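Local atomic coordinates of glutamine amido transferase (Methylobacillus flagellatus, PDB entry 3M3P), a protein that belongs to the glutamine amidotransferase family and has a mixed alpha/beta fold built round one long sheet. Residues Asp22-Ala25 and Pro30-Val33; Gly57-Ser60 and Pro66-Pro69; Trp139-Phe144 and Pro192-Gly197; His152-Arg155 and Asn161-Tyr164; His182-Trp187 and Arg216-Arg221. One frame throughout, in Å; residues are numbered along the deposited sequence. Where two conformers were deposited one is given.

Contact 1 of 5, residues Asp22-Ala25 and Pro30-Val33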
# COMPACT_ATOMS: atom_id res chain seq x y z
N ASP A 22 -11.76 -5.49 4.61
CA ASP A 22 -13.02 -5.16 5.22
C ASP A 22 -13.81 -4.16 4.38
O ASP A 22 -15.02 -4.28 4.27
CB ASP A 22 -12.79 -4.55 6.63
CG ASP A 22 -12.56 -5.57 7.73
OD1 ASP A 22 -12.28 -6.73 7.47
OD2 ASP A 22 -12.52 -5.06 8.89
N PHE A 23 -13.12 -3.22 3.74
CA PHE A 23 -13.75 -2.23 2.91
C PHE A 23 -14.42 -2.93 1.70
O PHE A 23 -15.58 -2.69 1.38
CB PHE A 23 -12.73 -1.19 2.47
CG PHE A 23 -13.28 -0.21 1.50
CD1 PHE A 23 -14.07 0.87 1.91
CD2 PHE A 23 -13.06 -0.39 0.16
CE1 PHE A 23 -14.62 1.74 0.93
CE2 PHE A 23 -13.65 0.47 -0.78
CZ PHE A 23 -14.38 1.51 -0.37
N LEU A 24 -13.68 -3.84 1.05
CA LEU A 24 -14.27 -4.55 -0.08
C LEU A 24 -15.45 -5.41 0.33
O LEU A 24 -16.46 -5.47 -0.38
CB LEU A 24 -13.20 -5.37 -0.80
CG LEU A 24 -12.05 -4.66 -1.50
CD1 LEU A 24 -11.16 -5.68 -2.18
CD2 LEU A 24 -12.52 -3.60 -2.46
N ALA A 25 -15.35 -6.05 1.48
CA ALA A 25 -16.46 -6.88 1.98
C ALA A 25 -17.70 -6.00 2.18
O ALA A 25 -18.83 -6.38 1.82
CB ALA A 25 -16.07 -7.58 3.28
N PRO A 30 -16.05 -8.79 -4.63
CA PRO A 30 -15.26 -10.02 -4.37
C PRO A 30 -13.78 -9.80 -4.55
O PRO A 30 -13.34 -8.94 -5.36
CB PRO A 30 -15.78 -10.98 -5.42
CG PRO A 30 -16.27 -10.12 -6.53
CD PRO A 30 -16.84 -8.89 -5.86
N PHE A 31 -12.99 -10.52 -3.78
CA PHE A 31 -11.54 -10.44 -3.91
C PHE A 31 -10.90 -11.81 -3.71
O PHE A 31 -11.45 -12.65 -2.99
CB PHE A 31 -10.91 -9.40 -2.99
CG PHE A 31 -11.14 -9.62 -1.52
CD1 PHE A 31 -10.14 -10.21 -0.73
CD2 PHE A 31 -12.28 -9.13 -0.91
CE1 PHE A 31 -10.32 -10.33 0.68
CE2 PHE A 31 -12.44 -9.24 0.50
CZ PHE A 31 -11.43 -9.88 1.26
N GLN A 32 -9.74 -12.00 -4.35
CA GLN A 32 -8.99 -13.25 -4.28
C GLN A 32 -7.54 -12.95 -3.91
O GLN A 32 -6.81 -12.27 -4.66
CB GLN A 32 -9.03 -13.90 -5.67
CG GLN A 32 -10.36 -14.53 -6.02
CD GLN A 32 -10.61 -15.82 -5.24
OE1 GLN A 32 -9.66 -16.57 -4.88
NE2 GLN A 32 -11.90 -16.09 -4.97
N VAL A 33 -7.06 -13.51 -2.81
CA VAL A 33 -5.67 -13.38 -2.37
C VAL A 33 -4.81 -14.46 -2.98
O VAL A 33 -5.15 -15.65 -3.01
CB VAL A 33 -5.63 -13.48 -0.84
CG1 VAL A 33 -4.21 -13.53 -0.32
CG2 VAL A 33 -6.39 -12.27 -0.18
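L24 on helix 18-26 and F31 on strand 31-35 make most of this contact. F31 has the largest area buried by it, L24 the next largest, and A25 adds a little at the border. One methyl and the stem of L24 do the touching. L24 CD1 lies 3.8 Å from both CB and CD2 of F31, and L24 CB is 3.9 Å from the same CD2. The two side chains approach each other at a slant.

The torsions explain the fit. The far end of L24 is stretched, with CD1 anti to CA (chi2 -178°), and this carries the methyl to the base of the phenylalanine. F31 holds CG between its backbone N and its carbonyl carbon (chi1 60°). From there CD2 and CE2 extend toward the helix. CE2 of F31 also comes to 4.4 Å from the backbone N of A25, a loose approach.

No hydrogen bond crosses between the segments. The join is apolar. L24 is buried, and F31 is partly exposed. Both also rest on V6, a neighbour shared by the helix and the outer strand, and F31 reaches I8 as well. The backbone of P30 and Q32 is hydrogen-bonded to strand 6-10. Strand 31-35 is an outermost strand of the sheet within this chain. The arrangement is that of a beta-alpha-beta unit: strand 6-10, helix 18-26 and strand 31-35, with the two strands parallel and the helix packed on them.

Contact 2 of 5, residues Gly57-Ser60 and Pro66-Pro69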
# COMPACT_ATOMS: atom_id res chain seq x y z
N GLY A 57 5.55 -6.49 2.48
CA GLY A 57 6.17 -7.76 2.81
C GLY A 57 7.55 -7.63 3.39
O GLY A 57 8.16 -6.55 3.28
N PRO A 58 8.07 -8.72 3.94
CA PRO A 58 9.35 -8.76 4.66
C PRO A 58 10.54 -9.00 3.76
O PRO A 58 11.37 -9.93 3.97
CB PRO A 58 9.17 -9.91 5.66
CG PRO A 58 8.32 -10.86 4.89
CD PRO A 58 7.34 -10.00 4.08
N MSE A 59 10.58 -8.26 2.67
CA MSE A 59 11.64 -8.37 1.69
C MSE A 59 11.80 -7.05 1.01
O MSE A 59 10.91 -6.22 1.03
CB MSE A 59 11.22 -9.31 0.61
CG MSE A 59 9.83 -9.02 0.19
SE MSE A 59 9.37 -10.13 -1.24
CE MSE A 59 10.34 -9.05 -2.61
N SER A 60 12.95 -6.86 0.38
CA SER A 60 13.18 -5.70 -0.41
C SER A 60 12.61 -5.89 -1.81
O SER A 60 12.72 -6.98 -2.40
CB SER A 60 14.68 -5.41 -0.53
OG SER A 60 14.98 -4.43 -1.51
N PRO A 66 11.48 -15.62 -7.20
CA PRO A 66 11.11 -16.36 -8.43
C PRO A 66 9.97 -15.73 -9.19
O PRO A 66 9.89 -15.87 -10.40
CB PRO A 66 10.73 -17.76 -7.90
CG PRO A 66 10.50 -17.60 -6.48
CD PRO A 66 11.37 -16.48 -6.00
N TRP A 67 9.08 -15.05 -8.47
CA TRP A 67 7.87 -14.42 -9.03
C TRP A 67 8.09 -12.96 -9.43
O TRP A 67 7.19 -12.35 -9.98
CB TRP A 67 6.74 -14.49 -8.00
CG TRP A 67 7.18 -14.13 -6.64
CD1 TRP A 67 7.48 -15.00 -5.63
CD2 TRP A 67 7.33 -12.81 -6.07
NE1 TRP A 67 7.83 -14.31 -4.51
CE2 TRP A 67 7.72 -12.97 -4.72
CE3 TRP A 67 7.16 -11.50 -6.55
CZ2 TRP A 67 7.95 -11.88 -3.86
CZ3 TRP A 67 7.39 -10.41 -5.69
CH2 TRP A 67 7.80 -10.61 -4.36
N MSE A 68 9.28 -12.41 -9.19
CA MSE A 68 9.48 -11.00 -9.42
C MSE A 68 9.31 -10.56 -10.90
O MSE A 68 8.53 -9.61 -11.16
CB MSE A 68 10.80 -10.51 -8.83
CG MSE A 68 11.03 -9.05 -8.98
SE MSE A 68 9.80 -7.90 -7.92
CE MSE A 68 10.50 -8.35 -6.14
N PRO A 69 9.96 -11.22 -11.85
CA PRO A 69 9.76 -10.75 -13.24
C PRO A 69 8.30 -10.84 -13.65
O PRO A 69 7.77 -9.98 -14.36
CB PRO A 69 10.66 -11.68 -14.07
CG PRO A 69 11.69 -12.10 -13.10
CD PRO A 69 11.07 -12.18 -11.76
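A Met-aromatic contact between M59 and W67 ties the loop after strand 51-54 to the start of helix 68-81. M59 and M68 are both modelled as selenomethionine. M59 has two deposited conformers, and the distances here hold for one of them.

In that conformer SE of M59 lies at the edge of the indole, in its plane. It is 4.6 Å from the centroid of the six-membered ring of W67, 82° off the ring normal. The nearest ring atoms are those of the far rim: M59 SE is 3.5 Å from W67 CZ2 and equally near CH2. The two side chains come from opposite directions. M59 bends at its end (chi3 -79°). Its CE lies 3.5 Å from W67 CH2 and points on to M68.

The ring of F11 also meets W67, the planes at about 45°. M59 also touches L65 and L90, and M68 touches L94 on helix 90-98. The contact thus lies between the loop and two helices.

No hydrogen bond links the two segments. Within the loop, P58 is the centre of an inverse gamma turn, with a weak bond of 3.0 Å from M59 N to G57 O. M68 is bent at chi2 and chi3. Its methyl CE ends 3.6 Å from CE of M59, so the two selenomethionines meet through their terminal methyls.

Contact 3 of 5, residues Trp139-Phe144 and Pro192-Gly197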
# COMPACT_ATOMS: atom_id res chain seq x y z
N TRP A 139 6.46 1.41 8.57
CA TRP A 139 7.44 0.40 9.03
C TRP A 139 8.27 0.00 7.83
O TRP A 139 8.03 -0.99 7.17
CB TRP A 139 6.76 -0.77 9.74
CG TRP A 139 7.69 -1.64 10.53
CD1 TRP A 139 8.99 -2.01 10.20
CD2 TRP A 139 7.40 -2.30 11.74
NE1 TRP A 139 9.49 -2.83 11.16
CE2 TRP A 139 8.54 -3.02 12.13
CE3 TRP A 139 6.26 -2.33 12.56
CZ2 TRP A 139 8.56 -3.84 13.28
CZ3 TRP A 139 6.28 -3.13 13.71
CH2 TRP A 139 7.42 -3.87 14.05
N HIS A 140 9.25 0.86 7.50
CA HIS A 140 10.03 0.68 6.27
C HIS A 140 11.41 1.23 6.38
O HIS A 140 11.68 2.17 7.12
CB HIS A 140 9.33 1.32 5.05
CG HIS A 140 9.40 2.80 5.02
ND1 HIS A 140 10.28 3.51 4.22
CD2 HIS A 140 8.69 3.72 5.74
CE1 HIS A 140 10.12 4.81 4.48
NE2 HIS A 140 9.15 4.95 5.38
N TYR A 141 12.30 0.61 5.60
CA TYR A 141 13.70 0.98 5.49
C TYR A 141 14.10 1.50 4.13
O TYR A 141 15.23 1.99 3.97
CB TYR A 141 14.54 -0.25 5.84
CG TYR A 141 14.38 -0.73 7.26
CD1 TYR A 141 15.16 -0.24 8.28
CD2 TYR A 141 13.46 -1.71 7.58
CE1 TYR A 141 15.01 -0.68 9.59
CE2 TYR A 141 13.35 -2.18 8.89
CZ TYR A 141 14.12 -1.64 9.88
OH TYR A 141 13.98 -2.13 11.15
N GLN A 142 13.24 1.33 3.13
CA GLN A 142 13.57 1.76 1.76
C GLN A 142 12.51 2.73 1.26
O GLN A 142 11.45 2.91 1.86
CB GLN A 142 13.75 0.55 0.82
CG GLN A 142 14.78 -0.42 1.32
CD GLN A 142 15.22 -1.40 0.26
OE1 GLN A 142 14.36 -2.04 -0.36
NE2 GLN A 142 16.53 -1.54 0.03
N THR A 143 12.77 3.28 0.08
CA THR A 143 11.91 4.29 -0.51
C THR A 143 11.87 4.13 -2.02
O THR A 143 12.89 3.76 -2.62
CB THR A 143 12.39 5.75 -0.14
OG1 THR A 143 11.56 6.73 -0.78
CG2 THR A 143 13.84 6.00 -0.47
N PHE A 144 10.69 4.39 -2.63
CA PHE A 144 10.58 4.46 -4.09
C PHE A 144 10.86 5.86 -4.60
O PHE A 144 10.51 6.85 -3.93
CB PHE A 144 9.22 3.98 -4.61
CG PHE A 144 8.00 4.55 -3.91
CD1 PHE A 144 7.60 5.86 -4.09
CD2 PHE A 144 7.24 3.76 -3.04
CE1 PHE A 144 6.48 6.36 -3.41
CE2 PHE A 144 6.11 4.28 -2.39
CZ PHE A 144 5.73 5.57 -2.58
N PRO A 192 9.68 -7.11 17.99
CA PRO A 192 9.95 -6.09 19.00
C PRO A 192 11.35 -5.52 18.96
O PRO A 192 11.61 -4.38 19.38
CB PRO A 192 9.71 -6.84 20.34
CG PRO A 192 10.02 -8.25 19.95
CD PRO A 192 9.43 -8.43 18.62
N GLU A 193 12.28 -6.29 18.42
CA GLU A 193 13.67 -5.87 18.41
C GLU A 193 14.02 -4.78 17.41
O GLU A 193 15.10 -4.16 17.51
CB GLU A 193 14.65 -7.08 18.25
CG GLU A 193 14.41 -8.21 19.28
CD GLU A 193 14.23 -7.74 20.77
OE1 GLU A 193 13.51 -8.50 21.48
OE2 GLU A 193 14.71 -6.67 21.28
N GLU A 194 13.14 -4.54 16.46
CA GLU A 194 13.27 -3.44 15.50
C GLU A 194 12.81 -2.10 16.08
O GLU A 194 13.10 -1.06 15.53
CB GLU A 194 12.46 -3.73 14.23
CG GLU A 194 13.02 -4.80 13.35
CD GLU A 194 12.18 -4.95 12.09
OE1 GLU A 194 12.17 -3.99 11.27
OE2 GLU A 194 11.50 -6.00 11.93
N LEU A 195 12.08 -2.12 17.19
CA LEU A 195 11.50 -0.91 17.76
C LEU A 195 12.50 -0.21 18.66
O LEU A 195 13.51 -0.82 19.06
CB LEU A 195 10.20 -1.25 18.54
CG LEU A 195 9.18 -2.03 17.76
CD1 LEU A 195 7.90 -2.31 18.63
CD2 LEU A 195 8.75 -1.39 16.46
N LYS A 196 12.26 1.06 18.98
CA LYS A 196 13.18 1.85 19.83
C LYS A 196 13.37 1.12 21.13
O LYS A 196 12.39 0.73 21.78
CB LYS A 196 12.64 3.27 20.06
CG LYS A 196 13.58 4.24 20.76
CD LYS A 196 12.93 5.59 20.92
CE LYS A 196 13.76 6.58 21.70
NZ LYS A 196 13.20 7.97 21.55
N GLY A 197 14.62 0.98 21.53
CA GLY A 197 14.96 0.21 22.72
C GLY A 197 15.29 -1.24 22.43
O GLY A 197 15.89 -1.92 23.28
O HOH W 1 15.02 -0.97 13.51
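W139 and Y141 converge on one carboxylate oxygen, OE1 of E194, but their rings are turned differently against it. The indole plane stands 72° from the carboxylate plane. NE1 of W139 meets E194 OE1 from above the carboxylate, at 2.9 Å, in an almost straight bond that stays in the plane of the indole. The phenol ring of Y141 is much flatter to the group, with planes 25° apart. Its OH donates to E194 OE1 at 2.6 Å, and OE1 accepts with its anti lone pair, the one away from OE2. The other oxygen, OE2, is held by S191 OG. Both carboxylate oxygens thus have partners, which should fix the rotation of the group.

W139 swings CG anti to its own N (chi1 -166°), which brings the indole across to the loop that holds E194. W139 belongs to a classic beta bulge: it and H140 both face E110 on the neighbouring strand. The chain turns a corner at Y141 before strand 142-144. W139 reaches the glutamate from the end of strand 134-140 and Y141 from the corner after it.

L195 crosses the indole at about a right angle. Its CD2 sits over one face, 4.2 Å from the centroid of the six-membered ring of W139, a CH-pi contact. A water also joins the segments. It donates to Y141 OH at 2.8 Å and to the backbone O of E194 at the same distance.

Contact 4 of 5, residues His152-Arg155 and Asn161-Tyr164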
# COMPACT_ATOMS: atom_id res chain seq x y z
N HIS A 152 3.37 13.10 -7.56
CA HIS A 152 3.68 13.06 -6.14
C HIS A 152 2.63 13.81 -5.31
O HIS A 152 2.34 14.96 -5.56
CB HIS A 152 5.05 13.72 -5.99
CG HIS A 152 5.52 13.81 -4.58
ND1 HIS A 152 6.24 14.90 -4.14
CD2 HIS A 152 5.47 12.94 -3.56
CE1 HIS A 152 6.61 14.68 -2.88
NE2 HIS A 152 6.18 13.50 -2.50
N ILE A 153 2.06 13.11 -4.31
CA ILE A 153 0.97 13.72 -3.54
C ILE A 153 1.14 13.78 -2.02
O ILE A 153 0.29 14.36 -1.35
CB ILE A 153 -0.35 13.01 -3.85
CG1 ILE A 153 -0.38 11.54 -3.43
CG2 ILE A 153 -0.84 13.14 -5.36
CD1 ILE A 153 -1.81 10.94 -3.40
N LEU A 154 2.21 13.23 -1.46
CA LEU A 154 2.35 13.13 0.01
C LEU A 154 3.79 12.95 0.38
O LEU A 154 4.52 12.21 -0.29
CB LEU A 154 1.48 12.00 0.52
CG LEU A 154 1.34 11.74 1.97
CD1 LEU A 154 0.65 12.92 2.70
CD2 LEU A 154 0.52 10.39 2.20
N ARG A 155 4.23 13.66 1.43
CA ARG A 155 5.59 13.62 1.96
C ARG A 155 5.64 13.61 3.48
O ARG A 155 4.78 14.13 4.14
CB ARG A 155 6.41 14.84 1.46
CG ARG A 155 5.83 16.20 1.83
CD ARG A 155 6.79 17.30 1.53
NE ARG A 155 7.60 17.43 2.70
CZ ARG A 155 7.28 18.13 3.78
NH1 ARG A 155 8.06 18.07 4.88
NH2 ARG A 155 6.16 18.80 3.80
N ASN A 161 8.83 10.69 -0.45
CA ASN A 161 7.98 9.95 -1.39
C ASN A 161 7.01 9.04 -0.67
O ASN A 161 7.14 7.81 -0.66
CB ASN A 161 8.89 9.23 -2.41
CG ASN A 161 9.52 10.19 -3.33
OD1 ASN A 161 9.07 11.38 -3.41
ND2 ASN A 161 10.51 9.73 -4.06
N GLN A 162 6.02 9.62 -0.01
CA GLN A 162 5.00 8.85 0.66
C GLN A 162 3.90 8.29 -0.24
O GLN A 162 3.37 7.20 0.04
CB GLN A 162 4.36 9.57 1.85
CG GLN A 162 5.32 9.90 2.95
CD GLN A 162 5.71 8.70 3.76
OE1 GLN A 162 5.08 7.64 3.69
NE2 GLN A 162 6.69 8.88 4.60
N ALA A 163 3.49 8.99 -1.28
CA ALA A 163 2.40 8.50 -2.17
C ALA A 163 2.51 9.21 -3.49
O ALA A 163 3.00 10.36 -3.62
CB ALA A 163 1.03 8.67 -1.53
N TYR A 164 2.04 8.55 -4.52
CA TYR A 164 1.92 9.11 -5.85
C TYR A 164 0.67 8.51 -6.50
O TYR A 164 0.24 7.42 -6.11
CB TYR A 164 3.17 8.79 -6.73
CG TYR A 164 3.43 7.32 -6.86
CD1 TYR A 164 2.74 6.52 -7.81
CD2 TYR A 164 4.26 6.68 -5.95
CE1 TYR A 164 2.89 5.15 -7.81
CE2 TYR A 164 4.44 5.29 -5.98
CZ TYR A 164 3.75 4.55 -6.89
OH TYR A 164 3.86 3.17 -6.92
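H152 pairs with Y164 as a non-hydrogen-bonded antiparallel pair, their CA atoms 4.3 Å apart. The imidazole turns back over the partner strand. N161 OD1 stands over one face of it, 3.7 Å from H152 NE2, and the ring and amide planes are 79° apart. NE2 itself is hydrogen-bonded to A160 O and only weakly to L154 O. The amide nitrogen of N161 is bound to F144 O.

At I153 the backbone N donates to A163 O over 3.0 Å, along a nearly straight line (179°). The side chain lies over the same residue, with I153 CG1 3.7 Å from A163 CB. Here the register slips by one residue, a beta bulge in the hairpin of strands 150-156 and 161-166.

L154 then pairs with A163. Its carbonyl O accepts from Q162 N at 3.0 Å, in a bent bond of 138°. The leucine side chain lies beside the stem of Q162, CG of L154 being 3.7 Å from Q162 CB. L154 and A163 point to one side of the sheet, where L128 of helix 122-128 also touches L154.

R155 takes part through its backbone: its C is 3.8 Å from Q162 CG. The polar end of Q162 turns away to S156 and E110.

Two backbone bonds and apolar side chains thus join the strands, while H152 NE2, N161 ND2 and Q162 NE2, each bonded outside the two segments, tie the hairpin to its surroundings.

Contact 5 of 5, residues His182-Trp187 and Arg216-Arg221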
# COMPACT_ATOMS: atom_id res chain seq x y z
N HIS A 182 -5.42 -4.28 15.90
CA HIS A 182 -4.88 -5.58 16.29
C HIS A 182 -3.67 -6.00 15.47
O HIS A 182 -2.78 -6.74 15.93
CB HIS A 182 -5.98 -6.64 16.30
CG HIS A 182 -6.50 -7.00 14.95
ND1 HIS A 182 -7.35 -6.19 14.24
CD2 HIS A 182 -6.24 -8.08 14.15
CE1 HIS A 182 -7.62 -6.77 13.08
NE2 HIS A 182 -6.97 -7.92 13.00
N MSE A 183 -3.58 -5.50 14.24
CA MSE A 183 -2.44 -5.75 13.39
C MSE A 183 -1.21 -4.98 13.88
O MSE A 183 -0.13 -5.53 13.87
CB MSE A 183 -2.78 -5.30 11.98
CG MSE A 183 -3.88 -6.14 11.29
SE MSE A 183 -4.54 -5.40 9.65
CE MSE A 183 -2.90 -5.59 8.63
N VAL A 184 -1.38 -3.72 14.28
CA VAL A 184 -0.27 -2.96 14.91
C VAL A 184 0.25 -3.74 16.11
O VAL A 184 1.45 -3.95 16.23
CB VAL A 184 -0.72 -1.52 15.31
CG1 VAL A 184 0.41 -0.78 16.04
CG2 VAL A 184 -1.17 -0.72 14.08
N ARG A 185 -0.65 -4.20 16.97
CA ARG A 185 -0.23 -4.98 18.12
C ARG A 185 0.52 -6.24 17.70
O ARG A 185 1.52 -6.58 18.29
CB ARG A 185 -1.45 -5.33 19.00
CG ARG A 185 -2.10 -4.14 19.61
CD ARG A 185 -3.16 -4.54 20.58
NE ARG A 185 -3.88 -3.36 21.12
CZ ARG A 185 -3.43 -2.53 22.04
NH1 ARG A 185 -2.24 -2.68 22.59
NH2 ARG A 185 -4.21 -1.49 22.39
N GLU A 186 -0.01 -6.97 16.73
CA GLU A 186 0.60 -8.22 16.23
C GLU A 186 2.01 -7.97 15.72
O GLU A 186 2.96 -8.70 16.03
CB GLU A 186 -0.31 -8.83 15.12
CG GLU A 186 -1.55 -9.59 15.67
CD GLU A 186 -2.79 -9.73 14.80
OE1 GLU A 186 -2.73 -9.56 13.50
OE2 GLU A 186 -3.84 -10.00 15.54
N TRP A 187 2.16 -6.95 14.89
CA TRP A 187 3.47 -6.68 14.25
C TRP A 187 4.46 -6.32 15.32
O TRP A 187 5.61 -6.76 15.26
CB TRP A 187 3.34 -5.59 13.21
CG TRP A 187 2.53 -5.98 12.02
CD1 TRP A 187 1.85 -7.17 11.79
CD2 TRP A 187 2.32 -5.17 10.87
NE1 TRP A 187 1.23 -7.12 10.54
CE2 TRP A 187 1.48 -5.89 9.98
CE3 TRP A 187 2.77 -3.89 10.50
CZ2 TRP A 187 1.09 -5.36 8.76
CZ3 TRP A 187 2.35 -3.37 9.23
CH2 TRP A 187 1.51 -4.10 8.42
N ARG A 216 0.30 3.90 21.97
CA ARG A 216 -0.31 5.02 22.71
C ARG A 216 -1.49 5.56 21.89
O ARG A 216 -1.33 5.91 20.71
CB ARG A 216 0.77 6.05 22.97
CG ARG A 216 0.28 7.25 23.73
CD ARG A 216 1.44 8.10 24.14
NE ARG A 216 2.27 7.54 25.19
CZ ARG A 216 3.57 7.73 25.39
NH1 ARG A 216 4.31 8.41 24.51
NH2 ARG A 216 4.17 7.24 26.45
N ASP A 217 -2.67 5.61 22.52
CA ASP A 217 -3.88 6.08 21.89
C ASP A 217 -4.20 5.31 20.60
O ASP A 217 -4.81 5.85 19.65
CB ASP A 217 -3.84 7.60 21.60
CG ASP A 217 -3.62 8.45 22.85
OD1 ASP A 217 -4.44 8.24 23.76
OD2 ASP A 217 -2.65 9.27 22.85
N LEU A 218 -3.88 4.01 20.61
CA LEU A 218 -3.95 3.21 19.37
C LEU A 218 -5.33 3.21 18.76
O LEU A 218 -5.51 3.45 17.54
CB LEU A 218 -3.52 1.78 19.65
CG LEU A 218 -3.48 0.88 18.43
CD1 LEU A 218 -2.56 1.44 17.33
CD2 LEU A 218 -3.04 -0.55 18.81
N ASP A 219 -6.36 2.90 19.53
CA ASP A 219 -7.67 2.73 18.91
C ASP A 219 -8.16 4.05 18.31
O ASP A 219 -8.74 4.07 17.18
CB ASP A 219 -8.73 2.19 19.89
CG ASP A 219 -8.53 0.74 20.20
OD1 ASP A 219 -7.91 0.00 19.45
OD2 ASP A 219 -9.15 0.30 21.21
N VAL A 220 -8.00 5.16 19.00
CA VAL A 220 -8.47 6.43 18.45
C VAL A 220 -7.68 6.81 17.20
O VAL A 220 -8.27 7.27 16.19
CB VAL A 220 -8.43 7.56 19.49
CG1 VAL A 220 -8.70 8.93 18.86
CG2 VAL A 220 -9.45 7.27 20.61
N ARG A 221 -6.37 6.62 17.19
CA ARG A 221 -5.59 7.03 16.02
C ARG A 221 -5.80 6.09 14.83
O ARG A 221 -5.74 6.50 13.68
CB ARG A 221 -4.13 7.23 16.41
CG ARG A 221 -3.31 6.08 16.56
CD ARG A 221 -2.10 6.39 17.52
NE ARG A 221 -1.24 7.51 17.05
CZ ARG A 221 -0.17 7.99 17.68
NH1 ARG A 221 0.60 8.95 17.18
NH2 ARG A 221 0.19 7.46 18.85
O HOH W 2 -6.56 -2.14 20.55
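A water is gripped from both segments, by R185 and D219. It accepts from R185 NE at 3.0 Å and donates to D219 OD1 at 2.8 Å. It lies in the plane of the guanidinium, at its edge. The opposite charges do not meet directly, since R185 NH2 is 5.0 Å from D219 OD1. The water bridges them, and any attraction between the charges would act across that gap.

Under this polar bridge sits L218, the residue with the largest buried area here. It splits its two methyls between two partners. CD2 lies over one face of the guanidinium of R185, 3.7 Å from NE. The chain of R185 is extended from CG to NE and so runs past the leucine, with R185 CG 3.8 Å from L218 CD2. CD1 of L218 turns to V184, where it meets CG1 at 3.9 Å. These two side chains lie alongside, pointing opposite ways.

This is helix-to-helix packing. The flank of helix 181-190 receives the first turn of the long C-terminal helix 218-237, and A181 also touches L218. V184 reaches on to F137 of the sheet and to I214 of helix 211-215.

The start of helix 218-237 is placed further by R221, whose NH2 donates to R216 O at 2.9 Å while its NH1 forms a salt bridge with E135.

Contact 4 lies nearest the chain's centre and is mostly buried; contact 5 is buried too, though R185 is exposed. Contacts 1, 2 and 3 are only partly buried. Contacts 1, 3 and 4 reach the one sheet, with contact 1 on the opposite side of the chain's centre from the other two. Backbone bonding marks contact 4, a shared carboxylate contact 3, and apolar or selenium packing contacts 1 and 2. Contact 5 combines apolar helix packing with a water bridge between R185 and D219. Contact 3 is the hub. It meets contact 2 through S60 and Q142, contact 4 through F144 with N161 and Y164, and contact 5 where W139 touches W187. Contact 4 is nested in its loop.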